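Long-range contacts in SCO family protein (PDB 3ME7), which probably binds copper and takes part in electron transfer, as a membrane-associated SCO1/2-family protein whose thioredoxin-like domain carries a redox-active disulfide: residues I36-R41 with T69-P74; V14-N19 with D80-Q85. All blocks are in the same frame, centred on the assembly; numbering follows the deposited sequence.

Interaction 1 of 2, residues I36-R41 with T69-P74; sequences IYTHCR and TFTFDP
Thr69 meets Ile36 through its methyl group: CG2 packs against Ile36 CG1 at 3.4 Å, closer than two such carbons normally come, the two side chains crossing at about a right angle. A chi1 of 53°, with CG1 between the backbone N and C, turns this branch of Ile36 toward the methyl, while Thr69 OG1 bonds to Trp95. Phe70 takes part through its backbone, its O receiving Ile36 N at 2.9 Å. Thr71 CA brings a CA-H...O contact to Ile36 O. Strands 31-36 and 66-71 are thus paired in parallel, and the end of strand 31-36 leads, as in thioredoxin-like folds, into the loop with Cys40, which forms a disulfide with Cys44 and lays its CB over one face of the Tyr37 ring. Thr71 OG1 lies beside Tyr37 CA and accepts Asp73 N at 3.1 Å, an ST turn that bends the chain out of the strand; Asp76 also bonds to this hydroxyl. Phe72 N donates to Ile36 O at 2.9 Å. Its side chain brings CZ to within 3.4 Å of Tyr37 CD1, the ring planes at 59°, and the Phe72 ring also meets that of His126, a predicted copper ligand. Asp73 CB packs on Tyr37 CB at 3.7 Å, and water 1 links Asp73 OD2 (2.8 Å) to His39 N.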
ATOM      1  N   ILE A  36       4.975   4.836   2.250  1.00  9.20           N
ATOM      2  CA  ILE A  36       6.269   5.052   2.894  1.00  9.34           C
ATOM      3  C   ILE A  36       6.950   6.230   2.178  1.00  9.11           C
ATOM      4  O   ILE A  36       6.371   6.811   1.262  1.00  8.07           O
ATOM      5  CB  ILE A  36       7.171   3.768   2.860  1.00  9.97           C
ATOM      6  CG1 ILE A  36       7.330   3.210   1.428  1.00 10.12           C
ATOM      7  CG2 ILE A  36       6.593   2.678   3.797  1.00 11.52           C
ATOM      8  CD1 ILE A  36       8.317   3.896   0.562  1.00 11.81           C
ATOM      9  N   TYR A  37       8.168   6.586   2.586  1.00  9.54           N
ATOM     10  CA  TYR A  37       9.042   7.340   1.677  1.00 10.76           C
ATOM     11  C   TYR A  37      10.441   6.741   1.708  1.00 11.66           C
ATOM     12  O   TYR A  37      10.798   6.083   2.677  1.00 11.41           O
ATOM     13  CB  TYR A  37       9.048   8.856   1.931  1.00 11.94           C
ATOM     14  CG  TYR A  37       9.480   9.319   3.302  1.00 13.89           C
ATOM     15  CD1 TYR A  37       8.652   9.161   4.413  1.00 13.78           C
ATOM     16  CD2 TYR A  37      10.690   9.984   3.474  1.00 13.18           C
ATOM     17  CE1 TYR A  37       9.025   9.625   5.647  1.00 15.25           C
ATOM     18  CE2 TYR A  37      11.077  10.447   4.723  1.00 15.19           C
ATOM     19  CZ  TYR A  37      10.243  10.260   5.798  1.00 14.00           C
ATOM     20  OH  TYR A  37      10.621  10.711   7.041  1.00 17.37           O
ATOM     21  N   THR A  38      11.203   6.927   0.634  1.00 12.83           N
ATOM     22  CA  THR A  38      12.382   6.070   0.417  1.00 14.05           C
ATOM     23  C   THR A  38      13.559   6.428   1.310  1.00 15.44           C
ATOM     24  O   THR A  38      14.402   5.577   1.589  1.00 17.35           O
ATOM     25  CB  THR A  38      12.812   5.938  -1.075  1.00 15.21           C
ATOM     26  OG1 THR A  38      13.369   7.167  -1.554  1.00 17.39           O
ATOM     27  CG2 THR A  38      11.643   5.495  -1.956  1.00 17.29           C
ATOM     28  N   HIS A  39      13.599   7.677   1.767  1.00 14.55           N
ATOM     29  CA  HIS A  39      14.660   8.115   2.666  1.00 16.25           C
ATOM     30  C   HIS A  39      14.231   8.034   4.127  1.00 17.02           C
ATOM     31  O   HIS A  39      14.908   8.544   5.004  1.00 18.53           O
ATOM     32  CB  HIS A  39      15.120   9.524   2.307  1.00 17.98           C
ATOM     33  CG  HIS A  39      15.789   9.612   0.975  1.00 20.43           C
ATOM     34  ND1 HIS A  39      17.097   9.222   0.776  1.00 20.03           N
ATOM     35  CD2 HIS A  39      15.341  10.061  -0.221  1.00 19.64           C
ATOM     36  CE1 HIS A  39      17.421   9.414  -0.492  1.00 20.35           C
ATOM     37  NE2 HIS A  39      16.375   9.924  -1.118  1.00 20.62           N
ATOM     38  N   CYS A  40      13.112   7.354   4.380  1.00 16.83           N
ATOM     39  CA  CYS A  40      12.531   7.232   5.716  1.00 17.83           C
ATOM     40  C   CYS A  40      13.313   6.193   6.528  1.00 19.51           C
ATOM     41  O   CYS A  40      13.263   4.995   6.243  1.00 20.37           O
ATOM     42  CB  CYS A  40      11.072   6.819   5.537  1.00 17.46           C
ATOM     43  SG  CYS A  40       9.955   6.563   6.950  1.00 21.99           S
ATOM     44  N   ARG A  41      14.048   6.654   7.532  1.00 19.95           N
ATOM     45  CA  ARG A  41      14.839   5.725   8.344  1.00 20.83           C
ATOM     46  C   ARG A  41      14.214   5.365   9.688  1.00 19.49           C
ATOM     47  O   ARG A  41      14.772   4.556  10.435  1.00 19.37           O
ATOM     48  CB  ARG A  41      16.272   6.229   8.517  1.00 22.62           C
ATOM     49  CG  ARG A  41      17.148   5.886   7.317  1.00 35.53           C
ATOM     50  CD  ARG A  41      18.571   6.335   7.498  1.00 25.45           C
ATOM     51  NE  ARG A  41      18.670   7.781   7.714  1.00 35.77           N
ATOM     52  CZ  ARG A  41      19.175   8.352   8.807  1.00 27.23           C
ATOM     53  NH1 ARG A  41      19.649   7.612   9.805  1.00 35.95           N
ATOM     54  NH2 ARG A  41      19.216   9.675   8.901  1.00 35.79           N
ATOM     55  N   THR A  69       3.775  -1.215  -2.217  1.00  7.62           N
ATOM     56  CA  THR A  69       4.473  -0.203  -1.429  1.00  7.72           C
ATOM     57  C   THR A  69       4.570   1.033  -2.299  1.00  8.07           C
ATOM     58  O   THR A  69       5.021   0.963  -3.448  1.00  8.34           O
ATOM     59  CB  THR A  69       5.878  -0.689  -1.030  1.00  8.19           C
ATOM     60  OG1 THR A  69       5.760  -1.780  -0.106  1.00  9.17           O
ATOM     61  CG2 THR A  69       6.682   0.424  -0.355  1.00  9.93           C
ATOM     62  N   PHE A  70       4.109   2.171  -1.803  1.00  7.88           N
ATOM     63  CA  PHE A  70       4.229   3.382  -2.610  1.00  9.38           C
ATOM     64  C   PHE A  70       4.842   4.522  -1.832  1.00  8.22           C
ATOM     65  O   PHE A  70       4.633   4.645  -0.620  1.00  8.19           O
ATOM     66  CB  PHE A  70       2.899   3.795  -3.238  1.00 11.34           C
ATOM     67  CG  PHE A  70       1.968   4.470  -2.303  1.00 12.96           C
ATOM     68  CD1 PHE A  70       1.084   3.732  -1.554  1.00 13.47           C
ATOM     69  CD2 PHE A  70       1.936   5.860  -2.212  1.00 12.21           C
ATOM     70  CE1 PHE A  70       0.189   4.348  -0.693  1.00 13.38           C
ATOM     71  CE2 PHE A  70       1.056   6.488  -1.351  1.00 13.67           C
ATOM     72  CZ  PHE A  70       0.174   5.730  -0.587  1.00 13.11           C
ATOM     73  N   THR A  71       5.632   5.328  -2.523  1.00  8.08           N
ATOM     74  CA  THR A  71       6.207   6.506  -1.878  1.00  8.47           C
ATOM     75  C   THR A  71       5.323   7.754  -1.952  1.00  9.18           C
ATOM     76  O   THR A  71       4.763   8.085  -2.988  1.00  9.75           O
ATOM     77  CB  THR A  71       7.632   6.827  -2.363  1.00  8.19           C
ATOM     78  OG1 THR A  71       8.037   8.060  -1.737  1.00 10.45           O
ATOM     79  CG2 THR A  71       7.657   7.008  -3.882  1.00 11.15           C
ATOM     80  N   PHE A  72       5.187   8.420  -0.813  1.00  8.43           N
ATOM     81  CA  PHE A  72       4.450   9.687  -0.753  1.00  9.70           C
ATOM     82  C   PHE A  72       5.315  10.927  -0.812  1.00 10.62           C
ATOM     83  O   PHE A  72       4.792  12.057  -0.728  1.00 10.89           O
ATOM     84  CB  PHE A  72       3.484   9.739   0.429  1.00  9.63           C
ATOM     85  CG  PHE A  72       4.140   9.655   1.774  1.00 11.07           C
ATOM     86  CD1 PHE A  72       4.705  10.787   2.376  1.00 10.35           C
ATOM     87  CD2 PHE A  72       4.136   8.450   2.468  1.00 10.57           C
ATOM     88  CE1 PHE A  72       5.291  10.703   3.682  1.00 12.04           C
ATOM     89  CE2 PHE A  72       4.703   8.347   3.740  1.00 11.86           C
ATOM     90  CZ  PHE A  72       5.283   9.448   4.341  1.00 10.73           C
ATOM     91  N   ASP A  73       6.619  10.728  -0.985  1.00 10.98           N
ATOM     92  CA  ASP A  73       7.520  11.850  -1.169  1.00 12.38           C
ATOM     93  C   ASP A  73       7.579  12.190  -2.649  1.00 13.00           C
ATOM     94  O   ASP A  73       8.138  11.425  -3.421  1.00 13.26           O
ATOM     95  CB  ASP A  73       8.906  11.510  -0.636  1.00 13.57           C
ATOM     96  CG  ASP A  73       9.853  12.700  -0.654  1.00 18.64           C
ATOM     97  OD1 ASP A  73       9.546  13.708  -1.323  1.00 14.89           O
ATOM     98  OD2 ASP A  73      10.911  12.617   0.002  1.00 15.75           O
ATOM     99  N   PRO A  74       7.014  13.353  -3.052  1.00 14.58           N
ATOM    100  CA  PRO A  74       6.977  13.652  -4.489  1.00 15.11           C
ATOM    101  C   PRO A  74       8.330  13.924  -5.124  1.00 15.28           C
ATOM    102  O   PRO A  74       8.401  14.029  -6.349  1.00 14.99           O
ATOM    103  CB  PRO A  74       6.072  14.887  -4.585  1.00 15.94           C
ATOM    104  CG  PRO A  74       6.104  15.484  -3.278  1.00 15.46           C
ATOM    105  CD  PRO A  74       6.383  14.417  -2.255  1.00 15.74           C
TER
HETATM  106  O   HOH W   1      12.126  10.068   0.367  1.00 13.53           O

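Interaction 2 of 2, residues V14-N19 with D80-Q85; sequences VDSYGN and DIKRFQ
Ser16 and Tyr17, in the turn that follows strand 12-15, share the side-chain amide of Gln85 on helix 78-87. Among the hydrogen bonds, Ser16 OG donates to Gln85 OE1 at 2.6 Å, coming from above the carbonyl plane; in one of the two conformers of Lys82, NZ donates to the same oxygen from the opposite face. The other arm of the amide, Gln85 NE2, gives a straight bond to Tyr17 OH, 2.9 Å long with an N-H...O angle of 165° and the acceptor close to the amide plane; the ring stands at 65° to that plane. NE2 also bonds to Ile90 O, so both ends of the amide are held and its flip is fixed. Gln85 gets there with CG anti to its N (chi1 180°) and the chain extended beyond it. Replacing Gln85 by alanine is likely to leave Ser16 OG and Tyr17 OH without their amide partner. In the same Lys82 conformer, water 2 bridges NZ and Tyr17 OH. Within the turn, Asp15 OD1 takes Tyr17 N, an Asx turn, and Asn19 N from opposite faces of the carboxylate. Van der Waals packing is made chiefly by Ile81, whose CD1 lies 3.6 Å from Ser16 CA and also touches Val14 O. Helix 78-87 is the helix of a beta-alpha-beta crossover between the neighbouring parallel strands 66-71 and 95-100, and it lies against both the turn and the sheet, where strand 95-100 separates strand 12-15 from strand 66-71: Ile81 and Gln85 touch Val97, and Ile81 also reaches Thr71.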
ATOM      1  N   VAL A  14       3.937   4.278 -11.335  1.00  8.33           N
ATOM      2  CA  VAL A  14       5.103   3.803 -12.074  1.00  8.53           C
ATOM      3  C   VAL A  14       5.882   2.917 -11.102  1.00  8.99           C
ATOM      4  O   VAL A  14       6.264   3.375  -9.995  1.00  8.37           O
ATOM      5  CB  VAL A  14       5.992   4.969 -12.550  1.00  8.50           C
ATOM      6  CG1 VAL A  14       7.072   4.468 -13.502  1.00 11.20           C
ATOM      7  CG2 VAL A  14       5.148   6.050 -13.234  1.00 10.89           C
ATOM      8  N   ASP A  15       6.079   1.652 -11.486  1.00  9.76           N
ATOM      9  CA  ASP A  15       6.835   0.735 -10.637  1.00  9.83           C
ATOM     10  C   ASP A  15       8.345   0.959 -10.735  1.00 10.29           C
ATOM     11  O   ASP A  15       8.808   1.789 -11.509  1.00  9.21           O
ATOM     12  CB  ASP A  15       6.428  -0.737 -10.845  1.00  9.91           C
ATOM     13  CG  ASP A  15       6.952  -1.325 -12.118  1.00  9.50           C
ATOM     14  OD1 ASP A  15       7.855  -0.741 -12.734  1.00 10.57           O
ATOM     15  OD2 ASP A  15       6.460  -2.426 -12.461  1.00 10.71           O
ATOM     16  N   SER A  16       9.106   0.224  -9.927  1.00 10.88           N
ATOM     17  CA  SER A  16      10.542   0.470  -9.807  1.00 11.15           C
ATOM     18  C   SER A  16      11.321   0.051 -11.052  1.00 12.65           C
ATOM     19  O   SER A  16      12.516   0.337 -11.158  1.00 14.00           O
ATOM     20  CB  SER A  16      11.103  -0.248  -8.578  1.00 11.58           C
ATOM     21  OG  SER A  16      10.784  -1.631  -8.623  1.00 12.30           O
ATOM     22  N   TYR A  17      10.652  -0.628 -11.978  1.00 13.24           N
ATOM     23  CA  TYR A  17      11.245  -0.953 -13.283  1.00 14.06           C
ATOM     24  C   TYR A  17      10.906   0.067 -14.360  1.00 13.84           C
ATOM     25  O   TYR A  17      11.362  -0.052 -15.503  1.00 14.08           O
ATOM     26  CB  TYR A  17      10.814  -2.347 -13.744  1.00 15.52           C
ATOM     27  CG  TYR A  17      11.224  -3.434 -12.793  1.00 20.60           C
ATOM     28  CD1 TYR A  17      12.474  -4.038 -12.894  1.00 16.69           C
ATOM     29  CD2 TYR A  17      10.371  -3.842 -11.769  1.00 16.85           C
ATOM     30  CE1 TYR A  17      12.859  -5.041 -12.006  1.00 20.78           C
ATOM     31  CE2 TYR A  17      10.747  -4.838 -10.871  1.00 20.88           C
ATOM     32  CZ  TYR A  17      11.991  -5.429 -10.993  1.00 17.12           C
ATOM     33  OH  TYR A  17      12.368  -6.409 -10.110  1.00 21.20           O
ATOM     34  N   GLY A  18      10.100   1.060 -13.995  1.00 12.94           N
ATOM     35  CA  GLY A  18       9.658   2.091 -14.927  1.00 12.96           C
ATOM     36  C   GLY A  18       8.383   1.724 -15.676  1.00 12.92           C
ATOM     37  O   GLY A  18       7.968   2.448 -16.581  1.00 13.64           O
ATOM     38  N   ASN A  19       7.760   0.608 -15.303  1.00 12.06           N
ATOM     39  CA  ASN A  19       6.471   0.228 -15.901  1.00 12.22           C
ATOM     40  C   ASN A  19       5.338   1.100 -15.403  1.00 11.63           C
ATOM     41  O   ASN A  19       5.066   1.158 -14.208  1.00 11.39           O
ATOM     42  CB  ASN A  19       6.114  -1.228 -15.598  1.00 13.00           C
ATOM     43  CG  ASN A  19       7.150  -2.202 -16.101  1.00 15.14           C
ATOM     44  OD1 ASN A  19       7.526  -2.175 -17.280  1.00 14.47           O
ATOM     45  ND2 ASN A  19       7.620  -3.077 -15.214  1.00 14.09           N
ATOM     46  N   ASP A  80      15.169   6.131  -6.809  1.00 10.23           N
ATOM     47  CA  ASP A  80      14.868   6.003  -5.379  1.00 10.61           C
ATOM     48  C   ASP A  80      14.035   4.767  -5.047  1.00 10.09           C
ATOM     49  O   ASP A  80      14.338   4.065  -4.076  1.00 10.50           O
ATOM     50  CB  ASP A  80      14.154   7.244  -4.851  1.00 11.51           C
ATOM     51  CG  ASP A  80      15.029   8.474  -4.869  1.00 10.43           C
ATOM     52  OD1 ASP A  80      16.178   8.410  -4.392  1.00 12.81           O
ATOM     53  OD2 ASP A  80      14.569   9.515  -5.359  1.00 12.45           O
ATOM     54  N   ILE A  81      12.980   4.514  -5.828  1.00 10.23           N
ATOM     55  CA  ILE A  81      12.129   3.361  -5.522  1.00  9.91           C
ATOM     56  C   ILE A  81      12.792   2.027  -5.861  1.00 10.19           C
ATOM     57  O   ILE A  81      12.535   1.027  -5.193  1.00 10.43           O
ATOM     58  CB  ILE A  81      10.690   3.470  -6.091  1.00 10.50           C
ATOM     59  CG1 ILE A  81      10.685   3.698  -7.607  1.00 11.22           C
ATOM     60  CG2 ILE A  81       9.898   4.534  -5.323  1.00 11.31           C
ATOM     61  CD1 ILE A  81       9.298   3.500  -8.217  1.00 10.12           C
ATOM     62  N   LYS A  82      13.630   2.021  -6.896  1.00 10.53           N
ATOM     63  CA  LYS A  82      14.435   0.847  -7.227  0.50 10.88           C
ATOM     64  C   LYS A  82      15.395   0.509  -6.084  1.00 10.92           C
ATOM     65  O   LYS A  82      15.548  -0.657  -5.712  1.00 11.01           O
ATOM     66  CB  LYS A  82      15.205   1.079  -8.532  0.50 10.81           C
ATOM     67  CG  LYS A  82      15.946  -0.152  -9.041  0.50 16.29           C
ATOM     68  CD  LYS A  82      14.987  -1.309  -9.188  0.50 11.58           C
ATOM     69  CE  LYS A  82      15.705  -2.605  -9.516  0.50 17.17           C
ATOM     70  NZ  LYS A  82      14.807  -3.774  -9.338  0.50 11.49           N
ATOM     71  N   ARG A  83      16.046   1.533  -5.540  1.00 11.24           N
ATOM     72  CA  ARG A  83      16.913   1.354  -4.359  1.00 11.13           C
ATOM     73  C   ARG A  83      16.126   0.753  -3.170  1.00 10.82           C
ATOM     74  O   ARG A  83      16.575  -0.205  -2.530  1.00 10.75           O
ATOM     75  CB  ARG A  83      17.556   2.692  -3.980  1.00 12.51           C
ATOM     76  CG  ARG A  83      18.731   2.596  -2.981  1.00 18.55           C
ATOM     77  CD  ARG A  83      19.183   3.991  -2.501  1.00 16.03           C
ATOM     78  NE  ARG A  83      18.112   4.648  -1.752  1.00 19.92           N
ATOM     79  CZ  ARG A  83      17.520   5.792  -2.097  1.00 18.64           C
ATOM     80  NH1 ARG A  83      17.898   6.454  -3.181  1.00 20.10           N
ATOM     81  NH2 ARG A  83      16.529   6.263  -1.356  1.00 20.87           N
ATOM     82  N   PHE A  84      14.927   1.282  -2.923  1.00 10.36           N
ATOM     83  CA  PHE A  84      14.063   0.771  -1.850  1.00 10.83           C
ATOM     84  C   PHE A  84      13.690  -0.700  -2.075  1.00 11.32           C
ATOM     85  O   PHE A  84      13.782  -1.507  -1.156  1.00 11.96           O
ATOM     86  CB  PHE A  84      12.809   1.651  -1.716  1.00 11.26           C
ATOM     87  CG  PHE A  84      11.962   1.337  -0.508  1.00 11.67           C
ATOM     88  CD1 PHE A  84      10.982   0.333  -0.566  1.00 11.82           C
ATOM     89  CD2 PHE A  84      12.124   2.051   0.676  1.00 12.36           C
ATOM     90  CE1 PHE A  84      10.202   0.033   0.559  1.00 11.87           C
ATOM     91  CE2 PHE A  84      11.331   1.764   1.795  1.00 12.52           C
ATOM     92  CZ  PHE A  84      10.378   0.758   1.723  1.00 12.70           C
ATOM     93  N   GLN A  85      13.315  -1.044  -3.312  1.00 10.91           N
ATOM     94  CA  GLN A  85      12.918  -2.416  -3.647  1.00 11.43           C
ATOM     95  C   GLN A  85      14.034  -3.407  -3.343  1.00 11.67           C
ATOM     96  O   GLN A  85      13.809  -4.447  -2.720  1.00 11.85           O
ATOM     97  CB  GLN A  85      12.534  -2.514  -5.122  1.00 11.50           C
ATOM     98  CG  GLN A  85      12.116  -3.931  -5.541  1.00 13.03           C
ATOM     99  CD  GLN A  85      12.353  -4.214  -6.999  1.00 12.46           C
ATOM    100  OE1 GLN A  85      12.618  -3.304  -7.780  1.00 13.81           O
ATOM    101  NE2 GLN A  85      12.295  -5.493  -7.378  1.00 14.16           N
TER
HETATM  102  O   HOH W   2      15.360  -6.833 -10.155  1.00 39.03           O

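Both contacts are largely buried and belong to the same mixed sheet, their centres 11 Å apart. Interaction 1 joins two neighbouring central strands, 31-36 and 66-71, chiefly by backbone bonds and aromatic packing beside the redox-active cysteines. Interaction 2 is a helix-to-turn contact nearer the sheet's edge, built from side-chain amide, hydroxyl and ammonium groups and extending to the more exposed Tyr17. Strand 66-71 is followed, after a short loop, by helix 78-87, so the second segments of both contacts belong to consecutive elements. The contacts also touch directly: Thr38 and His39 of the redox loop pack against Asp80 and Arg83, residues paired by a salt bridge on that helix.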